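Side-chain contacts in 11R-lipoxygenase (Gersemia fruticosa, PDB 3VF1), which probably inserts molecular oxygen into polyunsaturated fatty acids at a non-heme iron, in a calcium-dependent manner: residues Ile42-Lys47 with Val104-Ile109; Asp71-Ser76 with Ser97-Ala102; Phe121-Tyr124 with Gln130-Val133. One frame throughout, in Å; residues are numbered along the deposited sequence.

Contact 1 of 3, residues Ile42-Lys47 with Val104-Ile109; sequences IKLTGK and VIIEKI
Ile42 and Leu44 face Val104 and Ile106 across the interior of the PLAT domain, a C2-like beta sandwich in which strand 40-46 belongs to one sheet and strand 100-109 to the other. The two segments run 59° apart, with their axes 11.2 Å apart at the closest approach. No hydrogen bond links them, and between these two segments the contact consists of branched aliphatic side chains. Ile42 comes first: its CG1 branch is anti to the backbone N (chi1 176°) and its chain is extended, which sends CD1 across the gap. There CD1 lies 4.3 Å from CG1 of Val104 and 4.1 Å from CD1 of Ile106, the second pair meeting tip to tip. Phe55 and Leu57 of the neighbouring strand 55-57 and Leu88 of strand 83-90 also pack on Ile42, so it is buried among aliphatic and aromatic neighbours. The next inward residue, Leu44, reaches Ile106 end on and uses both methyls to do so. CD1 of Leu44 is 4.1 Å from CG2 of Ile106, so the second branch of the isoleucine takes part as well. Ile83 touches both of these side chains. CG1 of Ile106 stands beside its own backbone N and opposite the carbonyl carbon (chi1 -55°), with the chain extended beyond it, and the methyl at its end fits tightly against the leucine, CD1 of Ile106 lying 3.4 Å from CD2 of Leu44.

Contact 2 of 3, residues Asp71-Ser76 with Ser97-Ala102; sequences DTYDQS and SDWYIA
Asp71 and Tyr73, alternate residues of strand 70-77 on the same side of it, both direct their polar ends at the six-membered ring of Trp99. The indole and the phenol extend from opposite directions: the hydroxyl OH of Tyr73 arrives 4.1 Å from CH2 of Trp99, at an oblique position with respect to the indole. Asp71 approaches the next ring atom, its OD2 lying 4.1 Å from CZ2 of Trp99, again obliquely, and the carboxylate plane is turned 76° from that of the indole. Neither approach is a hydrogen bond; the polar ends are bound elsewhere: OD2 of Asp71 makes a salt bridge with Lys59, and OH of Tyr73 is hydrogen-bonded to the carbonyl O of Asp58. The indole is fixed by NE1, which is hydrogen-bonded to OG1 of Thr28, while CG1 of Ile101 lies over one face of the indole, 3.8 Å above the ring plane of Trp99 and displaced toward the rim. With CG of Trp99 roughly opposite its backbone N (chi1 -161°), the indole lies over Ile101 and extends to Val26 of strand 20-28. It thereby bridges to strand 70-77 over strand 20-28. Lys59 also touches Trp99. Asp58 and Asp98, the latter immediately before Trp99, are predicted calcium ligands, and the cluster lies beside these predicted calcium-binding residues at one end of a C2-like PLAT beta sandwich.

Contact 3 of 3, residues Phe121-Tyr124 with Gln130-Val133; sequences FPCY and QLVV
Val133 packs against Phe121, Pro122 and Cys123 where the two sheets of the PLAT beta sandwich meet along one edge. Strand 116-124 is an edge strand of one sheet, strand 130-134 an edge strand of the other. The short connection between them carries the chain from sheet to sheet, and the segments run roughly antiparallel, at 141°, without a hydrogen bond between them. From CB of Val133, which points to the opposing strand, the side chain divides into two methyls with separate tasks. CG1, anti to the backbone N (chi1 -175°), goes to the chain of the other strand: it is 3.4 Å from the carbonyl O of Pro122 and 3.9 Å from CB of Phe121. CG2, standing beside the backbone N, reaches SG of Cys123 at 3.9 Å. The backbone of Val133 adds a further touch, its carbonyl O lying 3.6 Å from CD2 of Phe121 in an oblique position relative to the ring. The side chain of Phe121 also touches Ile83 and Ile86 of strand 83-90, and Ile106. Cys123 in turn joins two residues of the facing strand. Its sulfur touches the valine methyl and also a leucine branch, SG of Cys123 lying 3.4 Å from CD2 of Leu131.

How the contacts relate
All three contacts belong to the PLAT domain, with centres 11 to 12 Å apart. Contacts 1 and 3 join its two sheets, contact 1 between strands 40-46 and 100-109 and contact 3 between the edge strands 116-124 and 130-134. Contact 2 bridges strand 70-77 and the segment leading into strand 100-109, near residues predicted to bind calcium. Strand 100-109 serves contacts 1 and 2, whose segments adjoin there, and along the chain contact 2 falls between the two segments of contact 1. Contact 3 follows both. Its strand 116-124 pairs with strand 100-109, probably through Phe121 N to Val104 O among other bonds. Strands 100-109 and 116-124 thus connect the hydrophobic core with the end predicted to bind calcium.

Contact 1 of 3, residues Ile42-Lys47 with Val104-Ile109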
loop_
_atom_site.group_PDB
_atom_site.type_symbol
_atom_site.label_atom_id
_atom_site.label_comp_id
_atom_site.label_asym_id
_atom_site.label_seq_id
_atom_site.Cartn_x
_atom_site.Cartn_y
_atom_site.Cartn_z
ATOM N N ILE A 42 -2.165 -26.513 26.924
ATOM C CA ILE A 42 -2.395 -26.974 25.559
ATOM C C ILE A 42 -3.217 -28.263 25.509
ATOM O O ILE A 42 -2.783 -29.307 25.995
ATOM C CB ILE A 42 -1.061 -27.190 24.810
ATOM C CG1 ILE A 42 -1.325 -27.767 23.418
ATOM C CG2 ILE A 42 -0.135 -28.104 25.606
ATOM C CD1 ILE A 42 -0.106 -27.790 22.526
ATOM N N LYS A 43 -4.408 -28.178 24.925
ATOM C CA LYS A 43 -5.265 -29.347 24.749
ATOM C C LYS A 43 -5.253 -29.808 23.298
ATOM O O LYS A 43 -5.690 -29.084 22.403
ATOM C CB LYS A 43 -6.702 -29.038 25.175
ATOM C CG LYS A 43 -7.672 -30.189 24.928
ATOM C CD LYS A 43 -9.057 -29.911 25.500
ATOM C CE LYS A 43 -9.755 -28.779 24.769
ATOM N NZ LYS A 43 -11.171 -28.631 25.206
ATOM N N LEU A 44 -4.754 -31.017 23.068
ATOM C CA LEU A 44 -4.700 -31.575 21.724
ATOM C C LEU A 44 -6.060 -32.144 21.338
ATOM O O LEU A 44 -6.854 -32.516 22.202
ATOM C CB LEU A 44 -3.640 -32.673 21.647
ATOM C CG LEU A 44 -2.306 -32.355 22.327
ATOM C CD1 LEU A 44 -1.251 -33.384 21.949
ATOM C CD2 LEU A 44 -1.842 -30.951 21.979
ATOM N N THR A 45 -6.326 -32.203 20.037
ATOM C CA THR A 45 -7.571 -32.774 19.534
ATOM C C THR A 45 -7.306 -33.589 18.276
ATOM O O THR A 45 -6.718 -33.094 17.315
ATOM C CB THR A 45 -8.611 -31.686 19.216
ATOM O OG1 THR A 45 -8.932 -30.963 20.411
ATOM C CG2 THR A 45 -9.879 -32.306 18.649
ATOM N N GLY A 46 -7.746 -34.842 18.288
ATOM C CA GLY A 46 -7.519 -35.738 17.170
ATOM C C GLY A 46 -8.476 -35.483 16.023
ATOM O O GLY A 46 -9.503 -34.823 16.191
ATOM N N LYS A 47 -8.141 -36.015 14.853
ATOM C CA LYS A 47 -8.958 -35.832 13.660
ATOM C C LYS A 47 -10.377 -36.353 13.870
ATOM O O LYS A 47 -11.327 -35.846 13.270
ATOM C CB LYS A 47 -8.315 -36.542 12.466
ATOM C CG LYS A 47 -9.103 -36.417 11.169
ATOM C CD LYS A 47 -8.312 -36.945 9.979
ATOM C CE LYS A 47 -7.954 -38.414 10.148
ATOM N NZ LYS A 47 -7.203 -38.947 8.976
ATOM N N VAL A 104 3.826 -24.372 16.771
ATOM C CA VAL A 104 3.975 -25.480 17.706
ATOM C C VAL A 104 4.204 -26.776 16.936
ATOM O O VAL A 104 3.556 -27.033 15.923
ATOM C CB VAL A 104 2.729 -25.634 18.598
ATOM C CG1 VAL A 104 2.896 -26.813 19.547
ATOM C CG2 VAL A 104 2.470 -24.351 19.373
ATOM N N ILE A 105 5.134 -27.589 17.424
ATOM C CA ILE A 105 5.450 -28.866 16.798
ATOM C C ILE A 105 5.245 -29.998 17.795
ATOM O O ILE A 105 5.918 -30.059 18.823
ATOM C CB ILE A 105 6.906 -28.903 16.309
ATOM C CG1 ILE A 105 7.182 -27.723 15.375
ATOM C CG2 ILE A 105 7.197 -30.228 15.615
ATOM C CD1 ILE A 105 8.638 -27.574 14.994
ATOM N N ILE A 106 4.316 -30.895 17.486
ATOM C CA ILE A 106 4.008 -32.009 18.375
ATOM C C ILE A 106 4.389 -33.334 17.731
ATOM O O ILE A 106 3.765 -33.764 16.762
ATOM C CB ILE A 106 2.514 -32.037 18.733
ATOM C CG1 ILE A 106 2.087 -30.689 19.319
ATOM C CG2 ILE A 106 2.226 -33.166 19.713
ATOM C CD1 ILE A 106 0.608 -30.593 19.625
ATOM N N GLU A 107 5.416 -33.980 18.274
ATOM C CA GLU A 107 5.845 -35.283 17.780
ATOM C C GLU A 107 5.250 -36.402 18.628
ATOM O O GLU A 107 5.279 -36.347 19.858
ATOM C CB GLU A 107 7.371 -35.385 17.770
ATOM C CG GLU A 107 7.887 -36.735 17.293
ATOM C CD GLU A 107 9.386 -36.743 17.063
ATOM O OE1 GLU A 107 10.041 -35.720 17.361
ATOM O OE2 GLU A 107 9.908 -37.769 16.579
ATOM N N LYS A 108 4.708 -37.413 17.958
ATOM C CA LYS A 108 4.093 -38.544 18.639
ATOM C C LYS A 108 4.234 -39.799 17.789
ATOM O O LYS A 108 4.966 -39.807 16.799
ATOM C CB LYS A 108 2.615 -38.261 18.904
ATOM C CG LYS A 108 1.762 -38.207 17.647
ATOM C CD LYS A 108 0.290 -37.999 17.977
ATOM C CE LYS A 108 -0.352 -39.256 18.546
ATOM N NZ LYS A 108 -0.471 -40.349 17.540
ATOM N N ILE A 109 3.531 -40.858 18.178
ATOM C CA ILE A 109 3.550 -42.107 17.426
ATOM C C ILE A 109 2.157 -42.718 17.338
ATOM O O ILE A 109 1.454 -42.833 18.341
ATOM C CB ILE A 109 4.519 -43.135 18.051
ATOM C CG1 ILE A 109 4.220 -43.306 19.543
ATOM C CG2 ILE A 109 5.960 -42.700 17.838
ATOM C CD1 ILE A 109 5.199 -44.198 20.276
#

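Contact 2 of 3, residues Asp71-Ser76 with Ser97-Ala102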
loop_
_atom_site.group_PDB
_atom_site.type_symbol
_atom_site.label_atom_id
_atom_site.label_comp_id
_atom_site.label_asym_id
_atom_site.label_seq_id
_atom_site.Cartn_x
_atom_site.Cartn_y
_atom_site.Cartn_z
ATOM N N ASP A 71 11.206 -24.078 23.323
ATOM C CA ASP A 71 10.960 -24.807 24.558
ATOM C C ASP A 71 10.328 -26.152 24.226
ATOM O O ASP A 71 9.267 -26.211 23.607
ATOM C CB ASP A 71 10.038 -24.015 25.485
ATOM C CG ASP A 71 10.634 -22.689 25.907
ATOM O OD1 ASP A 71 11.458 -22.677 26.845
ATOM O OD2 ASP A 71 10.273 -21.656 25.303
ATOM N N THR A 72 10.987 -27.232 24.636
ATOM C CA THR A 72 10.496 -28.576 24.355
ATOM C C THR A 72 9.907 -29.206 25.612
ATOM O O THR A 72 10.471 -29.092 26.699
ATOM C CB THR A 72 11.616 -29.474 23.800
ATOM O OG1 THR A 72 12.048 -28.972 22.529
ATOM C CG2 THR A 72 11.129 -30.906 23.635
ATOM N N TYR A 73 8.768 -29.872 25.451
ATOM C CA TYR A 73 8.065 -30.483 26.572
ATOM C C TYR A 73 7.721 -31.938 26.272
ATOM O O TYR A 73 7.176 -32.248 25.214
ATOM C CB TYR A 73 6.775 -29.716 26.870
ATOM C CG TYR A 73 6.971 -28.241 27.136
ATOM C CD1 TYR A 73 7.132 -27.343 26.088
ATOM C CD2 TYR A 73 6.980 -27.742 28.433
ATOM C CE1 TYR A 73 7.305 -25.992 26.324
ATOM C CE2 TYR A 73 7.153 -26.392 28.679
ATOM C CZ TYR A 73 7.315 -25.522 27.620
ATOM O OH TYR A 73 7.486 -24.177 27.857
ATOM N N ASP A 74 8.044 -32.826 27.207
ATOM C CA ASP A 74 7.624 -34.219 27.120
ATOM C C ASP A 74 6.344 -34.394 27.926
ATOM O O ASP A 74 6.236 -33.888 29.042
ATOM C CB ASP A 74 8.717 -35.146 27.654
ATOM C CG ASP A 74 9.962 -35.141 26.785
ATOM O OD1 ASP A 74 9.824 -35.045 25.548
ATOM O OD2 ASP A 74 11.078 -35.234 27.340
ATOM N N GLN A 75 5.373 -35.105 27.361
ATOM C CA GLN A 75 4.067 -35.235 27.999
ATOM C C GLN A 75 3.445 -36.612 27.798
ATOM O O GLN A 75 3.950 -37.434 27.034
ATOM C CB GLN A 75 3.115 -34.162 27.465
ATOM C CG GLN A 75 3.561 -32.734 27.732
ATOM C CD GLN A 75 3.527 -32.374 29.204
ATOM O OE1 GLN A 75 3.407 -33.244 30.066
ATOM N NE2 GLN A 75 3.625 -31.083 29.500
ATOM N N SER A 76 2.338 -36.850 28.497
ATOM C CA SER A 76 1.611 -38.109 28.393
ATOM C C SER A 76 0.127 -37.899 28.681
ATOM O O SER A 76 -0.235 -37.199 29.626
ATOM C CB SER A 76 2.187 -39.138 29.366
ATOM O OG SER A 76 1.449 -40.348 29.322
ATOM N N SER A 97 2.316 -12.756 31.111
ATOM C CA SER A 97 2.746 -12.109 29.881
ATOM C C SER A 97 2.127 -12.817 28.686
ATOM O O SER A 97 2.156 -14.044 28.604
ATOM C CB SER A 97 4.271 -12.148 29.770
ATOM O OG SER A 97 4.718 -11.551 28.565
ATOM N N ASP A 98 1.562 -12.043 27.766
ATOM C CA ASP A 98 1.004 -12.610 26.546
ATOM C C ASP A 98 2.111 -13.256 25.724
ATOM O O ASP A 98 3.092 -12.606 25.362
ATOM C CB ASP A 98 0.293 -11.537 25.724
ATOM C CG ASP A 98 -0.997 -11.068 26.368
ATOM O OD1 ASP A 98 -1.621 -11.865 27.100
ATOM O OD2 ASP A 98 -1.388 -9.905 26.139
ATOM N N TRP A 99 1.950 -14.544 25.442
ATOM C CA TRP A 99 2.941 -15.297 24.686
ATOM C C TRP A 99 2.658 -15.209 23.192
ATOM O O TRP A 99 1.606 -15.646 22.726
ATOM C CB TRP A 99 2.928 -16.762 25.128
ATOM C CG TRP A 99 4.168 -17.522 24.764
ATOM C CD1 TRP A 99 5.202 -17.087 23.986
ATOM C CD2 TRP A 99 4.506 -18.855 25.172
ATOM N NE1 TRP A 99 6.163 -18.066 23.883
ATOM C CE2 TRP A 99 5.759 -19.161 24.601
ATOM C CE3 TRP A 99 3.871 -19.818 25.962
ATOM C CZ2 TRP A 99 6.387 -20.388 24.797
ATOM C CZ3 TRP A 99 4.498 -21.036 26.155
ATOM C CH2 TRP A 99 5.743 -21.311 25.574
ATOM N N TYR A 100 3.596 -14.635 22.446
ATOM C CA TYR A 100 3.487 -14.597 20.992
ATOM C C TYR A 100 4.206 -15.804 20.406
ATOM O O TYR A 100 5.436 -15.877 20.422
ATOM C CB TYR A 100 4.075 -13.303 20.428
ATOM C CG TYR A 100 3.964 -13.207 18.926
ATOM C CD1 TYR A 100 2.777 -12.814 18.322
ATOM C CD2 TYR A 100 5.042 -13.518 18.111
ATOM C CE1 TYR A 100 2.669 -12.731 16.947
ATOM C CE2 TYR A 100 4.945 -13.438 16.735
ATOM C CZ TYR A 100 3.756 -13.043 16.159
ATOM O OH TYR A 100 3.653 -12.962 14.789
ATOM N N ILE A 101 3.429 -16.750 19.889
ATOM C CA ILE A 101 3.967 -18.025 19.434
ATOM C C ILE A 101 4.044 -18.100 17.911
ATOM O O ILE A 101 3.057 -17.857 17.216
ATOM C CB ILE A 101 3.109 -19.194 19.951
ATOM C CG1 ILE A 101 3.102 -19.201 21.481
ATOM C CG2 ILE A 101 3.632 -20.520 19.412
ATOM C CD1 ILE A 101 2.153 -20.209 22.090
ATOM N N ALA A 102 5.225 -18.437 17.403
ATOM C CA ALA A 102 5.420 -18.620 15.971
ATOM C C ALA A 102 4.669 -19.860 15.506
ATOM O O ALA A 102 3.751 -19.771 14.689
ATOM C CB ALA A 102 6.901 -18.743 15.649
#

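Contact 3 of 3, residues Phe121-Tyr124 with Gln130-Val133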
loop_
_atom_site.group_PDB
_atom_site.type_symbol
_atom_site.label_atom_id
_atom_site.label_comp_id
_atom_site.label_asym_id
_atom_site.label_seq_id
_atom_site.Cartn_x
_atom_site.Cartn_y
_atom_site.Cartn_z
ATOM N N PHE A 121 1.966 -26.755 13.656
ATOM C CA PHE A 121 0.828 -25.860 13.830
ATOM C C PHE A 121 1.254 -24.403 13.668
ATOM O O PHE A 121 1.635 -23.753 14.641
ATOM C CB PHE A 121 0.193 -26.077 15.203
ATOM C CG PHE A 121 -0.355 -27.459 15.400
ATOM C CD1 PHE A 121 0.458 -28.484 15.850
ATOM C CD2 PHE A 121 -1.683 -27.737 15.128
ATOM C CE1 PHE A 121 -0.043 -29.757 16.027
ATOM C CE2 PHE A 121 -2.188 -29.009 15.303
ATOM C CZ PHE A 121 -1.365 -30.019 15.754
ATOM N N PRO A 122 1.189 -23.886 12.429
ATOM C CA PRO A 122 1.555 -22.494 12.148
ATOM C C PRO A 122 0.618 -21.536 12.873
ATOM O O PRO A 122 -0.590 -21.576 12.641
ATOM C CB PRO A 122 1.379 -22.378 10.627
ATOM C CG PRO A 122 1.343 -23.787 10.121
ATOM C CD PRO A 122 0.733 -24.588 11.219
ATOM N N CYS A 123 1.167 -20.691 13.741
ATOM C CA CYS A 123 0.350 -19.856 14.616
ATOM C C CYS A 123 0.550 -18.365 14.339
ATOM O O CYS A 123 -0.270 -17.740 13.666
ATOM C CB CYS A 123 0.669 -20.175 16.078
ATOM S SG CYS A 123 -0.301 -19.239 17.275
ATOM N N TYR A 124 1.636 -17.802 14.861
ATOM C CA TYR A 124 1.919 -16.379 14.698
ATOM C C TYR A 124 0.787 -15.523 15.262
ATOM O O TYR A 124 0.254 -14.644 14.584
ATOM C CB TYR A 124 2.169 -16.060 13.225
ATOM C CG TYR A 124 3.252 -16.924 12.625
ATOM C CD1 TYR A 124 4.588 -16.683 12.903
ATOM C CD2 TYR A 124 2.938 -17.993 11.798
ATOM C CE1 TYR A 124 5.585 -17.474 12.368
ATOM C CE2 TYR A 124 3.928 -18.791 11.257
ATOM C CZ TYR A 124 5.250 -18.527 11.546
ATOM O OH TYR A 124 6.245 -19.316 11.014
ATOM N N GLN A 130 -7.829 -17.352 24.833
ATOM C CA GLN A 130 -7.908 -18.711 24.314
ATOM C C GLN A 130 -7.742 -18.715 22.799
ATOM O O GLN A 130 -8.460 -18.015 22.087
ATOM C CB GLN A 130 -9.243 -19.349 24.701
ATOM C CG GLN A 130 -9.416 -20.778 24.209
ATOM C CD GLN A 130 -10.708 -21.405 24.694
ATOM O OE1 GLN A 130 -11.369 -20.880 25.591
ATOM N NE2 GLN A 130 -11.078 -22.533 24.099
ATOM N N LEU A 131 -6.794 -19.511 22.314
ATOM C CA LEU A 131 -6.478 -19.553 20.891
ATOM C C LEU A 131 -6.469 -20.982 20.364
ATOM O O LEU A 131 -5.769 -21.843 20.893
ATOM C CB LEU A 131 -5.113 -18.908 20.643
ATOM C CG LEU A 131 -4.570 -19.017 19.217
ATOM C CD1 LEU A 131 -5.393 -18.172 18.258
ATOM C CD2 LEU A 131 -3.107 -18.614 19.176
ATOM N N VAL A 132 -7.240 -21.223 19.309
ATOM C CA VAL A 132 -7.279 -22.536 18.672
ATOM C C VAL A 132 -6.536 -22.497 17.338
ATOM O O VAL A 132 -6.801 -21.645 16.491
ATOM C CB VAL A 132 -8.726 -23.023 18.445
ATOM C CG1 VAL A 132 -9.519 -22.022 17.607
ATOM C CG2 VAL A 132 -8.728 -24.397 17.786
ATOM N N VAL A 133 -5.601 -23.425 17.162
ATOM C CA VAL A 133 -4.751 -23.447 15.978
ATOM C C VAL A 133 -4.882 -24.768 15.227
ATOM O O VAL A 133 -4.656 -25.836 15.792
ATOM C CB VAL A 133 -3.273 -23.243 16.362
ATOM C CG1 VAL A 133 -2.406 -23.139 15.115
ATOM C CG2 VAL A 133 -3.115 -22.006 17.232
#